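DsbA-like disulfide oxidoreductase (Wolbachia endosymbiont of Drosophila melanogaster, PDB 6EEZ) acts as a homotrimeric disulfide isomerase of the thioredoxin superfamily, exchanging thiols and disulfides probably through a CxxC pair. Local coordinates at residues A[51-54]-A[55-58]; A[97-100]-A[101-105]; A[124-127]-A[128-132]; A[142-145]-A[146-150]; A[154-158]-A[159-163]. All blocks are in the same frame, centred on the assembly; numbering follows the deposited sequence.

Contact 1 of 5, residues A[51-54]-A[55-58]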
loop_
_atom_site.group_PDB
_atom_site.type_symbol
_atom_site.label_atom_id
_atom_site.label_comp_id
_atom_site.label_asym_id
_atom_site.label_seq_id
_atom_site.Cartn_x
_atom_site.Cartn_y
_atom_site.Cartn_z
ATOM N N ILE A 51 -4.579 -11.098 -1.222
ATOM C CA ILE A 51 -4.424 -10.517 -2.565
ATOM C C ILE A 51 -2.973 -10.158 -2.853
ATOM O O ILE A 51 -2.690 -9.509 -3.846
ATOM C CB ILE A 51 -5.302 -9.230 -2.763
ATOM C CG1 ILE A 51 -4.911 -8.105 -1.787
ATOM C CG2 ILE A 51 -6.726 -9.601 -2.588
ATOM C CD1 ILE A 51 -5.526 -6.667 -2.134
ATOM N N LYS A 52 -2.059 -10.588 -1.985
ATOM C CA LYS A 52 -0.670 -10.167 -2.084
ATOM C C LYS A 52 -0.070 -10.561 -3.444
ATOM O O LYS A 52 0.764 -9.834 -3.995
ATOM C CB LYS A 52 0.151 -10.758 -0.927
ATOM C CG LYS A 52 0.225 -12.263 -0.909
ATOM C CD LYS A 52 0.953 -12.766 0.337
ATOM C CE LYS A 52 1.115 -14.302 0.308
ATOM N NZ LYS A 52 -0.215 -14.971 0.429
ATOM N N ASN A 53 -0.542 -11.675 -3.997
ATOM C CA ASN A 53 -0.036 -12.184 -5.268
ATOM C C ASN A 53 -0.785 -11.620 -6.459
ATOM O O ASN A 53 -0.276 -11.632 -7.580
ATOM C CB ASN A 53 -0.093 -13.708 -5.277
ATOM C CG ASN A 53 1.025 -14.319 -4.466
ATOM O OD1 ASN A 53 2.143 -13.793 -4.439
ATOM N ND2 ASN A 53 0.739 -15.430 -3.783
ATOM N N ASP A 54 -1.994 -11.128 -6.223
ATOM C CA ASP A 54 -2.697 -10.359 -7.238
ATOM C C ASP A 54 -1.900 -9.098 -7.498
ATOM O O ASP A 54 -1.615 -8.757 -8.644
ATOM C CB ASP A 54 -4.111 -10.003 -6.792
ATOM C CG ASP A 54 -5.044 -11.183 -6.810
ATOM O OD1 ASP A 54 -4.783 -12.124 -7.567
ATOM O OD2 ASP A 54 -6.049 -11.161 -6.075
ATOM N N ILE A 55 -1.533 -8.428 -6.407
ATOM C CA ILE A 55 -0.742 -7.209 -6.456
ATOM C C ILE A 55 0.600 -7.466 -7.145
ATOM O O ILE A 55 0.966 -6.754 -8.073
ATOM C CB ILE A 55 -0.505 -6.661 -5.045
ATOM C CG1 ILE A 55 -1.840 -6.395 -4.365
ATOM C CG2 ILE A 55 0.304 -5.385 -5.066
ATOM C CD1 ILE A 55 -2.830 -5.634 -5.243
ATOM N N LYS A 56 1.317 -8.498 -6.691
ATOM C CA LYS A 56 2.602 -8.845 -7.285
ATOM C C LYS A 56 2.475 -9.051 -8.801
ATOM O O LYS A 56 3.221 -8.458 -9.569
ATOM C CB LYS A 56 3.174 -10.094 -6.619
ATOM C CG LYS A 56 4.610 -10.345 -6.946
ATOM C CD LYS A 56 5.089 -11.536 -6.183
ATOM C CE LYS A 56 6.477 -11.936 -6.572
ATOM N NZ LYS A 56 6.955 -12.971 -5.620
ATOM N N GLN A 57 1.514 -9.865 -9.231
ATOM C CA GLN A 57 1.332 -10.135 -10.647
ATOM C C GLN A 57 0.938 -8.879 -11.429
ATOM O O GLN A 57 1.422 -8.674 -12.540
ATOM C CB GLN A 57 0.297 -11.252 -10.843
ATOM C CG GLN A 57 0.839 -12.616 -10.429
ATOM C CD GLN A 57 -0.192 -13.725 -10.463
ATOM O OE1 GLN A 57 -1.380 -13.479 -10.617
ATOM N NE2 GLN A 57 0.266 -14.961 -10.311
ATOM N N LEU A 58 0.091 -8.028 -10.849
ATOM C CA LEU A 58 -0.379 -6.824 -11.541
ATOM C C LEU A 58 0.770 -5.859 -11.762
ATOM O O LEU A 58 0.864 -5.220 -12.810
ATOM C CB LEU A 58 -1.489 -6.143 -10.751
ATOM C CG LEU A 58 -2.367 -5.165 -11.540
ATOM C CD1 LEU A 58 -3.219 -5.925 -12.568
ATOM C CD2 LEU A 58 -3.249 -4.341 -10.567
#

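Contact 2 of 5, residues A[97-100]-A[101-105]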
loop_
_atom_site.group_PDB
_atom_site.type_symbol
_atom_site.label_atom_id
_atom_site.label_comp_id
_atom_site.label_asym_id
_atom_site.label_seq_id
_atom_site.Cartn_x
_atom_site.Cartn_y
_atom_site.Cartn_z
ATOM N N PHE A 97 9.189 -3.426 -1.091
ATOM C CA PHE A 97 8.250 -4.453 -1.524
ATOM C C PHE A 97 8.524 -5.797 -0.835
ATOM O O PHE A 97 7.593 -6.590 -0.612
ATOM C CB PHE A 97 8.278 -4.642 -3.043
ATOM C CG PHE A 97 7.267 -5.655 -3.538
ATOM C CD1 PHE A 97 5.950 -5.273 -3.805
ATOM C CD2 PHE A 97 7.629 -6.997 -3.708
ATOM C CE1 PHE A 97 5.022 -6.194 -4.247
ATOM C CE2 PHE A 97 6.706 -7.931 -4.136
ATOM C CZ PHE A 97 5.398 -7.531 -4.416
ATOM N N ASP A 98 9.792 -6.059 -0.509
ATOM C CA ASP A 98 10.162 -7.310 0.154
ATOM C C ASP A 98 9.626 -7.368 1.572
ATOM O O ASP A 98 9.139 -8.407 2.016
ATOM C CB ASP A 98 11.677 -7.484 0.171
ATOM C CG ASP A 98 12.235 -7.684 -1.201
ATOM O OD1 ASP A 98 11.477 -8.125 -2.086
ATOM O OD2 ASP A 98 13.433 -7.419 -1.394
ATOM N N PHE A 99 9.716 -6.254 2.285
ATOM C CA PHE A 99 9.104 -6.187 3.595
ATOM C C PHE A 99 7.599 -6.329 3.416
ATOM O O PHE A 99 6.967 -7.126 4.096
ATOM C CB PHE A 99 9.442 -4.885 4.315
ATOM C CG PHE A 99 8.896 -4.831 5.706
ATOM C CD1 PHE A 99 9.622 -5.357 6.762
ATOM C CD2 PHE A 99 7.630 -4.318 5.953
ATOM C CE1 PHE A 99 9.112 -5.340 8.041
ATOM C CE2 PHE A 99 7.108 -4.297 7.236
ATOM C CZ PHE A 99 7.855 -4.810 8.282
ATOM N N HIS A 100 7.045 -5.565 2.480
ATOM C CA HIS A 100 5.612 -5.563 2.196
ATOM C C HIS A 100 5.066 -6.972 2.017
ATOM O O HIS A 100 4.096 -7.362 2.668
ATOM C CB HIS A 100 5.338 -4.729 0.935
ATOM C CG HIS A 100 3.944 -4.846 0.393
ATOM N ND1 HIS A 100 2.944 -3.943 0.703
ATOM C CD2 HIS A 100 3.389 -5.732 -0.467
ATOM C CE1 HIS A 100 1.838 -4.265 0.063
ATOM N NE2 HIS A 100 2.076 -5.350 -0.657
ATOM N N HIS A 101 5.698 -7.728 1.125
ATOM C CA HIS A 101 5.183 -9.031 0.733
ATOM C C HIS A 101 5.372 -10.048 1.862
ATOM O O HIS A 101 4.508 -10.913 2.092
ATOM C CB HIS A 101 5.874 -9.522 -0.545
ATOM C CG HIS A 101 5.175 -10.667 -1.196
ATOM N ND1 HIS A 101 5.611 -11.968 -1.077
ATOM C CD2 HIS A 101 4.057 -10.711 -1.956
ATOM C CE1 HIS A 101 4.795 -12.763 -1.743
ATOM N NE2 HIS A 101 3.844 -12.026 -2.289
ATOM N N ALA A 102 6.494 -9.947 2.568
ATOM C CA ALA A 102 6.715 -10.805 3.731
ATOM C C ALA A 102 5.700 -10.508 4.827
ATOM O O ALA A 102 5.232 -11.419 5.487
ATOM C CB ALA A 102 8.129 -10.642 4.271
ATOM N N ALA A 103 5.362 -9.239 5.031
ATOM C CA ALA A 103 4.406 -8.892 6.071
ATOM C C ALA A 103 3.040 -9.485 5.728
ATOM O O ALA A 103 2.348 -10.036 6.594
ATOM C CB ALA A 103 4.318 -7.395 6.240
ATOM N N LEU A 104 2.658 -9.380 4.461
ATOM C CA LEU A 104 1.419 -9.990 3.998
ATOM C C LEU A 104 1.472 -11.523 4.079
ATOM O O LEU A 104 0.436 -12.175 4.244
ATOM C CB LEU A 104 1.116 -9.549 2.578
ATOM C CG LEU A 104 0.707 -8.077 2.446
ATOM C CD1 LEU A 104 0.482 -7.727 0.962
ATOM C CD2 LEU A 104 -0.549 -7.735 3.296
ATOM N N SER A 105 2.673 -12.096 3.982
ATOM C CA SER A 105 2.825 -13.551 4.057
ATOM C C SER A 105 2.850 -14.046 5.512
ATOM O O SER A 105 2.587 -15.206 5.792
ATOM C CB SER A 105 4.101 -13.983 3.327
ATOM O OG SER A 105 4.061 -13.557 1.977
#

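Contact 3 of 5, residues A[124-127]-A[128-132]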
loop_
_atom_site.group_PDB
_atom_site.type_symbol
_atom_site.label_atom_id
_atom_site.label_comp_id
_atom_site.label_asym_id
_atom_site.label_seq_id
_atom_site.Cartn_x
_atom_site.Cartn_y
_atom_site.Cartn_z
ATOM N N ILE A 124 18.382 -6.587 5.602
ATOM C CA ILE A 124 18.603 -5.358 6.359
ATOM C C ILE A 124 19.135 -5.599 7.781
ATOM O O ILE A 124 18.647 -6.462 8.502
ATOM C CB ILE A 124 17.284 -4.538 6.405
ATOM C CG1 ILE A 124 17.147 -3.750 5.103
ATOM C CG2 ILE A 124 17.241 -3.557 7.594
ATOM C CD1 ILE A 124 15.789 -3.238 4.852
ATOM N N ASP A 125 20.135 -4.817 8.180
ATOM C CA ASP A 125 20.777 -4.979 9.484
ATOM C C ASP A 125 19.951 -4.349 10.603
ATOM O O ASP A 125 19.397 -3.262 10.439
ATOM C CB ASP A 125 22.185 -4.371 9.443
ATOM C CG ASP A 125 22.713 -3.985 10.818
ATOM O OD1 ASP A 125 23.379 -4.813 11.478
ATOM O OD2 ASP A 125 22.475 -2.828 11.221
ATOM N N GLU A 126 19.867 -5.041 11.735
ATOM C CA GLU A 126 19.032 -4.589 12.847
ATOM C C GLU A 126 19.326 -3.146 13.251
ATOM O O GLU A 126 18.407 -2.392 13.563
ATOM C CB GLU A 126 19.213 -5.507 14.058
ATOM C CG GLU A 126 18.584 -4.984 15.342
ATOM C CD GLU A 126 18.423 -6.068 16.393
ATOM O OE1 GLU A 126 17.751 -5.806 17.410
ATOM O OE2 GLU A 126 18.960 -7.182 16.199
ATOM N N ASP A 127 20.601 -2.765 13.239
ATOM C CA ASP A 127 21.006 -1.434 13.695
ATOM C C ASP A 127 20.649 -0.345 12.679
ATOM O O ASP A 127 20.258 0.763 13.053
ATOM C CB ASP A 127 22.507 -1.415 13.989
ATOM C CG ASP A 127 22.827 -1.917 15.373
ATOM O OD1 ASP A 127 22.206 -1.420 16.333
ATOM O OD2 ASP A 127 23.686 -2.816 15.500
ATOM N N ASP A 128 20.790 -0.652 11.395
ATOM C CA ASP A 128 20.302 0.248 10.367
ATOM C C ASP A 128 18.790 0.408 10.501
ATOM O O ASP A 128 18.237 1.481 10.230
ATOM C CB ASP A 128 20.652 -0.270 8.969
ATOM C CG ASP A 128 22.122 -0.142 8.653
ATOM O OD1 ASP A 128 22.709 0.904 8.995
ATOM O OD2 ASP A 128 22.687 -1.088 8.064
ATOM N N PHE A 129 18.127 -0.664 10.924
ATOM C CA PHE A 129 16.672 -0.674 11.006
ATOM C C PHE A 129 16.223 0.147 12.207
ATOM O O PHE A 129 15.283 0.932 12.106
ATOM C CB PHE A 129 16.135 -2.106 11.093
ATOM C CG PHE A 129 14.650 -2.188 11.345
ATOM C CD1 PHE A 129 13.738 -1.975 10.322
ATOM C CD2 PHE A 129 14.166 -2.485 12.611
ATOM C CE1 PHE A 129 12.367 -2.047 10.557
ATOM C CE2 PHE A 129 12.799 -2.565 12.855
ATOM C CZ PHE A 129 11.897 -2.339 11.827
ATOM N N ASN A 130 16.912 -0.008 13.336
ATOM C CA ASN A 130 16.555 0.747 14.533
ATOM C C ASN A 130 16.803 2.243 14.342
ATOM O O ASN A 130 16.003 3.064 14.792
ATOM C CB ASN A 130 17.321 0.233 15.755
ATOM C CG ASN A 130 16.833 -1.132 16.226
ATOM O OD1 ASN A 130 15.748 -1.570 15.862
ATOM N ND2 ASN A 130 17.636 -1.802 17.049
ATOM N N ASP A 131 17.889 2.602 13.662
ATOM C CA ASP A 131 18.205 4.012 13.440
ATOM C C ASP A 131 17.188 4.643 12.484
ATOM O O ASP A 131 16.906 5.839 12.562
ATOM C CB ASP A 131 19.619 4.189 12.881
ATOM C CG ASP A 131 20.720 3.668 13.830
ATOM O OD1 ASP A 131 20.635 3.871 15.064
ATOM O OD2 ASP A 131 21.686 3.061 13.323
ATOM N N SER A 132 16.635 3.840 11.581
ATOM C CA SER A 132 15.665 4.347 10.609
ATOM C C SER A 132 14.330 4.673 11.291
ATOM O O SER A 132 13.725 5.717 11.028
ATOM C CB SER A 132 15.461 3.332 9.481
ATOM O OG SER A 132 14.652 3.845 8.434
#

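Contact 4 of 5, residues A[142-145]-A[146-150]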
loop_
_atom_site.group_PDB
_atom_site.type_symbol
_atom_site.label_atom_id
_atom_site.label_comp_id
_atom_site.label_asym_id
_atom_site.label_seq_id
_atom_site.Cartn_x
_atom_site.Cartn_y
_atom_site.Cartn_z
ATOM N N GLN A 142 3.771 11.139 9.990
ATOM C CA GLN A 142 3.062 12.043 9.087
ATOM C C GLN A 142 2.454 11.300 7.911
ATOM O O GLN A 142 1.297 11.549 7.545
ATOM C CB GLN A 142 4.004 13.136 8.575
ATOM C CG GLN A 142 3.309 14.247 7.823
ATOM C CD GLN A 142 4.264 15.339 7.367
ATOM O OE1 GLN A 142 4.871 15.228 6.304
ATOM N NE2 GLN A 142 4.397 16.408 8.167
ATOM N N MET A 143 3.228 10.384 7.332
ATOM C CA MET A 143 2.767 9.648 6.152
ATOM C C MET A 143 1.603 8.732 6.485
ATOM O O MET A 143 0.689 8.572 5.682
ATOM C CB MET A 143 3.909 8.830 5.532
ATOM C CG MET A 143 4.952 9.665 4.797
ATOM S SD MET A 143 6.415 8.706 4.295
ATOM C CE MET A 143 5.720 7.744 2.957
ATOM N N ILE A 144 1.634 8.118 7.660
ATOM C CA ILE A 144 0.590 7.174 8.030
ATOM C C ILE A 144 -0.685 7.942 8.377
ATOM O O ILE A 144 -1.789 7.523 8.034
ATOM C CB ILE A 144 1.030 6.282 9.203
ATOM C CG1 ILE A 144 1.998 5.211 8.686
ATOM C CG2 ILE A 144 -0.183 5.642 9.894
ATOM C CD1 ILE A 144 2.505 4.266 9.724
ATOM N N ASN A 145 -0.530 9.072 9.045
ATOM C CA ASN A 145 -1.678 9.895 9.372
ATOM C C ASN A 145 -2.335 10.396 8.101
ATOM O O ASN A 145 -3.571 10.420 7.994
ATOM C CB ASN A 145 -1.272 11.072 10.256
ATOM C CG ASN A 145 -1.014 10.656 11.681
ATOM O OD1 ASN A 145 -1.521 9.629 12.140
ATOM N ND2 ASN A 145 -0.231 11.457 12.400
ATOM N N ASN A 146 -1.513 10.766 7.121
ATOM C CA ASN A 146 -2.058 11.307 5.890
ATOM C C ASN A 146 -2.798 10.232 5.132
ATOM O O ASN A 146 -3.829 10.516 4.543
ATOM C CB ASN A 146 -0.962 11.947 5.038
ATOM C CG ASN A 146 -0.571 13.334 5.541
ATOM O OD1 ASN A 146 -1.305 13.969 6.317
ATOM N ND2 ASN A 146 0.576 13.815 5.101
ATOM N N SER A 147 -2.330 8.987 5.194
ATOM C CA SER A 147 -3.047 7.891 4.537
ATOM C C SER A 147 -4.347 7.553 5.249
ATOM O O SER A 147 -5.349 7.233 4.600
ATOM C CB SER A 147 -2.186 6.633 4.460
ATOM O OG SER A 147 -1.112 6.805 3.567
ATOM N N ARG A 148 -4.342 7.598 6.579
ATOM C CA ARG A 148 -5.557 7.327 7.324
ATOM C C ARG A 148 -6.638 8.364 6.999
ATOM O O ARG A 148 -7.801 8.024 6.812
ATOM C CB ARG A 148 -5.280 7.320 8.826
ATOM C CG ARG A 148 -4.560 6.079 9.306
ATOM C CD ARG A 148 -4.110 6.267 10.749
ATOM N NE ARG A 148 -3.852 4.977 11.389
ATOM C CZ ARG A 148 -3.312 4.841 12.592
ATOM N NH1 ARG A 148 -2.957 5.923 13.281
ATOM N NH2 ARG A 148 -3.141 3.624 13.111
ATOM N N LEU A 149 -6.252 9.632 6.946
ATOM C CA LEU A 149 -7.200 10.690 6.626
ATOM C C LEU A 149 -7.722 10.524 5.195
ATOM O O LEU A 149 -8.908 10.763 4.925
ATOM C CB LEU A 149 -6.550 12.059 6.812
ATOM C CG LEU A 149 -6.513 12.551 8.256
ATOM C CD1 LEU A 149 -5.460 13.640 8.451
ATOM C CD2 LEU A 149 -7.884 13.078 8.675
ATOM N N LEU A 150 -6.837 10.097 4.287
ATOM C CA LEU A 150 -7.235 9.862 2.916
ATOM C C LEU A 150 -8.248 8.731 2.846
ATOM O O LEU A 150 -9.265 8.859 2.157
ATOM C CB LEU A 150 -6.023 9.539 2.025
ATOM C CG LEU A 150 -6.326 9.417 0.532
ATOM C CD1 LEU A 150 -7.036 10.652 0.011
ATOM C CD2 LEU A 150 -5.032 9.205 -0.254
#

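Contact 5 of 5, residues A[154-158]-A[159-163]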
loop_
_atom_site.group_PDB
_atom_site.type_symbol
_atom_site.label_atom_id
_atom_site.label_comp_id
_atom_site.label_asym_id
_atom_site.label_seq_id
_atom_site.Cartn_x
_atom_site.Cartn_y
_atom_site.Cartn_z
ATOM N N LEU A 154 -12.087 9.248 1.454
ATOM C CA LEU A 154 -12.603 8.454 0.361
ATOM C C LEU A 154 -13.790 7.640 0.836
ATOM O O LEU A 154 -14.492 7.056 0.032
ATOM C CB LEU A 154 -11.493 7.549 -0.219
ATOM C CG LEU A 154 -10.391 8.267 -1.030
ATOM C CD1 LEU A 154 -9.267 7.323 -1.424
ATOM C CD2 LEU A 154 -10.965 8.927 -2.276
ATOM N N GLY A 155 -13.997 7.580 2.153
ATOM C CA GLY A 155 -15.196 6.995 2.735
ATOM C C GLY A 155 -15.440 5.505 2.547
ATOM O O GLY A 155 -16.544 5.023 2.780
ATOM N N VAL A 156 -14.414 4.766 2.151
ATOM C CA VAL A 156 -14.539 3.327 1.939
ATOM C C VAL A 156 -14.871 2.570 3.235
ATOM O O VAL A 156 -15.722 1.676 3.236
ATOM C CB VAL A 156 -13.251 2.743 1.340
ATOM C CG1 VAL A 156 -13.390 1.243 1.168
ATOM C CG2 VAL A 156 -12.940 3.410 -0.001
ATOM N N GLY A 157 -14.196 2.943 4.322
ATOM C CA GLY A 157 -14.502 2.420 5.640
ATOM C C GLY A 157 -13.827 1.103 6.003
ATOM O O GLY A 157 -14.184 0.511 7.011
ATOM N N GLY A 158 -12.876 0.648 5.186
ATOM C CA GLY A 158 -12.029 -0.486 5.547
ATOM C C GLY A 158 -10.959 -0.773 4.503
ATOM O O GLY A 158 -10.815 -0.002 3.563
ATOM N N THR A 159 -10.194 -1.848 4.691
ATOM C CA THR A 159 -9.231 -2.322 3.690
ATOM C C THR A 159 -9.515 -3.780 3.291
ATOM O O THR A 159 -10.166 -4.519 4.031
ATOM C CB THR A 159 -7.755 -2.218 4.202
ATOM O OG1 THR A 159 -7.583 -2.999 5.385
ATOM C CG2 THR A 159 -7.406 -0.783 4.508
ATOM N N PRO A 160 -9.003 -4.198 2.120
ATOM C CA PRO A 160 -8.227 -3.363 1.195
ATOM C C PRO A 160 -9.116 -2.649 0.207
ATOM O O PRO A 160 -10.277 -3.028 0.068
ATOM C CB PRO A 160 -7.353 -4.373 0.463
ATOM C CG PRO A 160 -8.264 -5.551 0.334
ATOM C CD PRO A 160 -9.101 -5.575 1.612
ATOM N N PHE A 161 -8.537 -1.681 -0.504
ATOM C CA PHE A 161 -9.170 -1.144 -1.691
ATOM C C PHE A 161 -8.085 -0.586 -2.570
ATOM O O PHE A 161 -6.972 -0.306 -2.090
ATOM C CB PHE A 161 -10.259 -0.085 -1.375
ATOM C CG PHE A 161 -9.745 1.207 -0.791
ATOM C CD1 PHE A 161 -9.408 2.265 -1.611
ATOM C CD2 PHE A 161 -9.682 1.395 0.577
ATOM C CE1 PHE A 161 -8.973 3.472 -1.083
ATOM C CE2 PHE A 161 -9.248 2.602 1.109
ATOM C CZ PHE A 161 -8.898 3.638 0.280
ATOM N N LEU A 162 -8.415 -0.473 -3.857
ATOM C CA LEU A 162 -7.462 -0.095 -4.881
ATOM C C LEU A 162 -8.049 0.911 -5.875
ATOM O O LEU A 162 -9.123 0.723 -6.460
ATOM C CB LEU A 162 -6.980 -1.351 -5.613
ATOM C CG LEU A 162 -5.962 -1.209 -6.747
ATOM C CD1 LEU A 162 -4.671 -0.636 -6.203
ATOM C CD2 LEU A 162 -5.694 -2.555 -7.412
ATOM N N ILE A 163 -7.316 1.996 -6.044
ATOM C CA ILE A 163 -7.620 2.994 -7.043
ATOM C C ILE A 163 -6.785 2.761 -8.271
ATOM O O ILE A 163 -5.568 2.685 -8.188
ATOM C CB ILE A 163 -7.340 4.408 -6.520
ATOM C CG1 ILE A 163 -8.198 4.691 -5.297
ATOM C CG2 ILE A 163 -7.568 5.451 -7.627
ATOM C CD1 ILE A 163 -7.860 6.033 -4.645
#

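Contact 1 of 5, residues A[51-54]-A[55-58]
I51 and I55 meet one helical turn apart on the buried side of the helix, methyl to methyl. CD1 of I51 lies 4.2 Å from CD1 of I55. The CG1 branch of I55 also sits against the backbone of the turn before, with I55 CG1 3.3 Å from I51 O. It gets there because CG1 is anti to the carbonyl carbon (chi1 -58°), which folds this branch back toward the preceding turn. Under this apolar edge the backbone bond I55 N to I51 O is 3.0 Å long and nearly straight, at 170°. I51 stands at the N-cap position, and its carbonyl makes the first backbone bond of the helix.

On the outer side N53 and K56 run side by side and point the same way. The OD1 of N53 passes 4.1 Å from CD of K56, so the amide meets the aliphatic part of the lysine and not its charge. The extended chain of K56 carries NZ away from the helix. N53 OD1 is taken by H101 NE2 of helix 96-105. Q57 starts beside its own backbone N, and its CG comes within 3.2 Å of N53 O; the rest of the chain is extended. That carbonyl also accepts Q57 N, which stands above the carbonyl plane. D54 O receives L58 N at 2.9 Å.

I51 reaches P160 and A172, while K52 packs on helix 96-105. This is the opening turn of the helix that follows the short 46-50 helix, which starts at the C45-C48 disulfide, and it fits the bent active-site helix of thioredoxin-like proteins.

Contact 2 of 5, residues A[97-100]-A[101-105]
From F97 to L104 the backbone is regular alpha helix, with H101, A102, A103 and L104 each giving N-H to the carbonyl four residues earlier; H101 N to F97 O is 2.8 Å. F97 and H101 lie side by side along one flank and point the same way. Their planes are 19° from parallel, but the rings are slid apart and barely overlap, with centroids 5.8 Å apart. CE2 of F97 touches CB of H101 at 4.0 Å. Both rings are set by a CG anti to the backbone N. Beyond this pair F97 reaches K56 of helix 52-60.

On the inner side L104 covers one face of the H100 ring. L104 CD1 comes 3.3 Å from H100 NE2, and CG lies over the same ring. The H100 ring also meets that of F68, with the planes at about 50°. Helix 96-105 belongs to the helical part of a DsbA-like protein, and here L104 touches the CxxC region, consistent with a place beside the active site.

F99 points to the other side, where its CE2 is 4.3 Å from A103 CB. Its ring reaches S84, A85 and V88 of helix 76-91. At the C-terminal end S105 OG bonds H101 O at 2.7 Å. S105 N reaches the same oxygen from the opposite face of its carbonyl plane.

Contact 3 of 5, residues A[124-127]-A[128-132]
Helix 126-135 starts after D125, with D125 O accepting F129 N at 2.9 Å and E126 O accepting N130 N at 2.8 Å. D125 is the N-cap, and its carboxylate turns back over the helix start. Its OD2 takes D128 N at 2.8 Å, nearly in line with the C-O bond, and takes D127 N only weakly. A chi1 of 157° brings CG beside the carbonyl carbon, where the oxygen can reach these amides.

D128 crosses D125 at about a right angle. The two carboxylate planes are 71° apart, and D125 OD2 stands 3.6 Å from D128 OD2. N130 folds over E126, with ND2 3.7 Å from E126 CG and the amide nearly perpendicular to the carboxylate. On the buried side I124 CG2 packs on F129 CB at 3.9 Å. The F129 ring continues inward to L116 and V119 of helix 112-121.

The acidic first turn suits the positive end of the helix dipole, which would probably stabilise the carboxylates. The D125-D128 pair still sets like charges close together, a cost that solvent around these exposed groups may ease.

Contact 4 of 5, residues A[142-145]-A[146-150]
R148 N bonds I144 O at 2.9 Å, and N146 N bonds Q142 O at the same length. With S147 N on M143 O and L149 N on N145 O they complete the turn-to-turn bonding of helix 137-154. The side chains find their main polar partners elsewhere. R148 NE bonds the carbonyl of P72, S147 OG bonds R69 NH1, and N145 ND2 bonds E141 OE2. M143 O takes on the hydroxyl of Y25 besides S147 N.

The guanidinium of R148 lies with one face toward I144, whose CG2 stands 3.9 Å above the plane and off toward the rim. The nearest guanidinium atom is NE, 4.0 Å from I144 CG2. Extended from CG to NE, the arginine crosses I144 obliquely and puts NE on the P72 carbonyl. N145 OD1 approaches obliquely on the same side of the plane, 4.1 Å from R148 NH1, with amide and guanidinium planes 29° apart.

Q142 and N146 lie side by side on the outer surface. N146 ND2 is 3.9 Å from Q142 CG, and the two amide planes differ by 24°. N146 CG leans back to within 3.3 Å of Q142 O, because CG is anti to the carbonyl carbon (chi1 -76°). Inward, M143 packs on L86 and F90 of helix 76-91, and I144 rests on A82 and P72.

The helix thus has a surface strip of amides and an inner strip that is apolar but tied by S147 and R148. The methyl over its face and the carbonyl at NE, together with a further bond at NH2, probably hold the guanidinium in one orientation.

Contact 5 of 5, residues A[154-158]-A[159-163]
V156 makes a CH-pi contact with F161. Its CG2 lies over the middle of the ring, 3.8 Å from the F161 centroid and only 5° off the ring normal. The other methyl, V156 CG1, touches F161 CD2 at 3.8 Å. A chi1 of 68° sets CG of F161 between its backbone N and carbonyl carbon, and this swings the ring in under the loop. F161 also stacks with F40 of strand 36-41.

The remaining apolar contacts gather at L154. Its CD1 meets F161 CE1 at 3.9 Å. The same methyl meets CD1 of I163 tip to tip, 3.7 Å away.

One polar atom approaches the ring. G158 O lies in the ring plane at its edge, 3.5 Å from F161 CD2. G155 and G157 both have positive phi, which helps the chain turn from helix 137-154 to strand 161-164.

The peptide between T159 and P160 is cis. T159 touches C45 and C48, and P160 touches C48, so this is the cis-proline loop that faces the CxxC site in thioredoxin-fold proteins. Across this contact the carbonyl at the ring edge meets the slightly positive C-H rim, while the methyl rests on the electron-rich face.

The five contacts follow one another along the chain, and none nests in or crosses another. Each joins adjoining segments, so none closes a long loop. Contact 1 opens helix 52-60, the second helix after the CxxC, and touches contact 2 on helix 96-105, where K52 packs on L104 and K56 on F97. It also meets contact 5 through I51 and P160. Contact 3 starts helix 126-135, its centre about 22 Å from the centre of the chain; its nearest atoms are about 5 Å from contact 2. Contact 4, on helix 137-154, leads straight into contact 5, which returns the chain to the central sheet at strand 161-164. Contacts 1 and 4 lie on opposite sides of the chain's centre.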